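Local coordinates for transcription regulator PadR N-terminal domain-containing protein (Streptococcus mutans, PDB 3L9F) that probably acts as a PadR-family transcription regulator that binds DNA through a winged-helix domain and can bind magnesium, at residues Leu63-Asp68 and Ile182-Gly187. Numbering follows the deposited sequence.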
loop_
_atom_site.group_PDB
_atom_site.type_symbol
_atom_site.label_atom_id
_atom_site.label_comp_id
_atom_site.label_asym_id
_atom_site.label_seq_id
_atom_site.Cartn_x
_atom_site.Cartn_y
_atom_site.Cartn_z
ATOM N N LEU A 63 8.319 -11.185 3.214
ATOM C CA LEU A 63 7.677 -10.660 2.015
ATOM C C LEU A 63 7.013 -9.307 2.246
ATOM O O LEU A 63 6.385 -8.750 1.349
ATOM C CB LEU A 63 6.658 -11.673 1.484
ATOM C CG LEU A 63 7.176 -13.106 1.280
ATOM C CD1 LEU A 63 6.172 -13.939 0.481
ATOM C CD2 LEU A 63 8.544 -13.112 0.598
ATOM N N SER A 64 7.163 -8.756 3.439
ATOM C CA SER A 64 6.490 -7.504 3.746
ATOM C C SER A 64 6.944 -6.297 2.906
ATOM O O SER A 64 6.285 -5.253 2.925
ATOM C CB SER A 64 6.615 -7.186 5.234
ATOM O OG SER A 64 7.966 -6.955 5.587
ATOM N N TYR A 65 8.063 -6.409 2.195
ATOM C CA TYR A 65 8.503 -5.277 1.373
ATOM C C TYR A 65 7.659 -5.137 0.109
ATOM O O TYR A 65 7.728 -4.109 -0.572
ATOM C CB TYR A 65 9.998 -5.331 1.026
ATOM C CG TYR A 65 10.404 -6.460 0.110
ATOM C CD1 TYR A 65 10.550 -7.751 0.605
ATOM C CD2 TYR A 65 10.655 -6.240 -1.246
ATOM C CE1 TYR A 65 10.936 -8.792 -0.210
ATOM C CE2 TYR A 65 11.038 -7.279 -2.077
ATOM C CZ TYR A 65 11.176 -8.560 -1.550
ATOM O OH TYR A 65 11.555 -9.625 -2.337
ATOM N N PHE A 66 6.870 -6.161 -0.210
ATOM C CA PHE A 66 5.925 -6.034 -1.325
ATOM C C PHE A 66 4.507 -6.454 -0.983
ATOM O O PHE A 66 3.594 -6.308 -1.783
ATOM C CB PHE A 66 6.429 -6.725 -2.595
ATOM C CG PHE A 66 6.489 -8.226 -2.513
ATOM C CD1 PHE A 66 5.382 -8.995 -2.839
ATOM C CD2 PHE A 66 7.672 -8.870 -2.172
ATOM C CE1 PHE A 66 5.436 -10.378 -2.793
ATOM C CE2 PHE A 66 7.735 -10.271 -2.124
ATOM C CZ PHE A 66 6.614 -11.018 -2.428
ATOM N N TYR A 67 4.304 -6.951 0.225
ATOM C CA TYR A 67 2.948 -7.236 0.655
ATOM C C TYR A 67 2.818 -7.001 2.141
ATOM O O TYR A 67 3.307 -7.779 2.955
ATOM C CB TYR A 67 2.517 -8.656 0.292
ATOM C CG TYR A 67 1.039 -8.887 0.544
ATOM C CD1 TYR A 67 0.543 -9.010 1.838
ATOM C CD2 TYR A 67 0.138 -8.956 -0.519
ATOM C CE1 TYR A 67 -0.814 -9.208 2.068
ATOM C CE2 TYR A 67 -1.213 -9.155 -0.298
ATOM C CZ TYR A 67 -1.681 -9.280 0.991
ATOM O OH TYR A 67 -3.026 -9.476 1.205
ATOM N N ASP A 68 2.176 -5.895 2.487
ATOM C CA ASP A 68 1.982 -5.523 3.865
ATOM C C ASP A 68 0.563 -5.017 3.990
ATOM O O ASP A 68 0.270 -3.874 3.634
ATOM C CB ASP A 68 2.986 -4.448 4.285
ATOM C CG ASP A 68 3.197 -4.407 5.788
ATOM O OD1 ASP A 68 2.319 -4.905 6.517
ATOM O OD2 ASP A 68 4.237 -3.893 6.243
ATOM N N ILE A 182 15.853 -8.522 -8.270
ATOM C CA ILE A 182 15.299 -7.250 -8.741
ATOM C C ILE A 182 14.319 -6.658 -7.730
ATOM O O ILE A 182 14.352 -5.462 -7.447
ATOM C CB ILE A 182 14.575 -7.375 -10.101
ATOM C CG1 ILE A 182 15.561 -7.780 -11.200
ATOM C CG2 ILE A 182 13.904 -6.048 -10.467
ATOM C CD1 ILE A 182 14.888 -8.353 -12.434
ATOM N N THR A 183 13.429 -7.491 -7.200
ATOM C CA THR A 183 12.424 -6.982 -6.273
ATOM C C THR A 183 13.054 -6.427 -5.013
ATOM O O THR A 183 12.566 -5.464 -4.442
ATOM C CB THR A 183 11.368 -8.043 -5.897
ATOM O OG1 THR A 183 11.955 -9.034 -5.042
ATOM C CG2 THR A 183 10.800 -8.702 -7.152
ATOM N N ILE A 184 14.152 -7.032 -4.579
ATOM C CA ILE A 184 14.830 -6.552 -3.391
ATOM C C ILE A 184 15.513 -5.214 -3.677
ATOM O O ILE A 184 15.447 -4.302 -2.868
ATOM C CB ILE A 184 15.808 -7.593 -2.846
ATOM C CG1 ILE A 184 15.036 -8.862 -2.456
ATOM C CG2 ILE A 184 16.578 -7.044 -1.635
ATOM C CD1 ILE A 184 15.914 -9.948 -1.831
ATOM N N LYS A 185 16.150 -5.102 -4.836
ATOM C CA LYS A 185 16.806 -3.851 -5.205
ATOM C C LYS A 185 15.771 -2.731 -5.257
ATOM O O LYS A 185 16.014 -1.613 -4.800
ATOM C CB LYS A 185 17.538 -3.997 -6.546
ATOM C CG LYS A 185 18.905 -4.667 -6.424
ATOM C CD LYS A 185 19.575 -4.872 -7.788
ATOM C CE LYS A 185 20.861 -5.705 -7.652
ATOM N NZ LYS A 185 21.539 -5.891 -8.968
ATOM N N TYR A 186 14.605 -3.062 -5.795
ATOM C CA TYR A 186 13.476 -2.140 -5.892
ATOM C C TYR A 186 13.020 -1.724 -4.499
ATOM O O TYR A 186 12.879 -0.530 -4.218
ATOM C CB TYR A 186 12.360 -2.861 -6.640
ATOM C CG TYR A 186 11.046 -2.139 -6.915
ATOM C CD1 TYR A 186 10.212 -1.726 -5.883
ATOM C CD2 TYR A 186 10.592 -1.982 -8.225
ATOM C CE1 TYR A 186 8.987 -1.123 -6.149
ATOM C CE2 TYR A 186 9.374 -1.387 -8.503
ATOM C CZ TYR A 186 8.574 -0.963 -7.460
ATOM O OH TYR A 186 7.355 -0.386 -7.740
ATOM N N GLY A 187 12.800 -2.705 -3.622
ATOM C CA GLY A 187 12.366 -2.426 -2.263
ATOM C C GLY A 187 13.334 -1.543 -1.493
ATOM O O GLY A 187 12.929 -0.590 -0.822
#
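Tyr65 reaches from the turn after helix 52-62 to helix 178-202 and ends on the hydroxyl of Thr183. Its CB points at the helix, and chi1 of 67° tucks CG over the backbone, flanked by N and C, from where the ring runs along the helix toward its N-terminal end. The ring passes Gly187, with Tyr65 CD2 4.3 Å from Gly187 CA; the glycine lets the aromatic near the helix backbone. The ring edge at CE2 faces the backbone carbonyl of Thr183: Tyr65 CE2 is 3.3 Å from Thr183 O, which lies near the ring plane and also accepts the helical bond from Gly187 N. At the tip, Tyr65 OH lies 3.6 Å from Ile184 CG1, with Tyr65 CZ beside it, and donates to Thr183 OG1 over 2.8 Å. Thr183 OG1 in turn hydrogen-bonds to Gln180 O, a short buried chain ending on the helix backbone. Phe66 lays CD2 3.6 Å above one face of the tyrosine ring, and Phe135 of the second subunit packs on both aromatics. Leu163 of helix 142-172 touches Tyr65 and Ile184. At the dimer interface, the contact joins the long C-terminal helices to the PadR-like N-terminal region, probably a winged-helix DNA-binding domain.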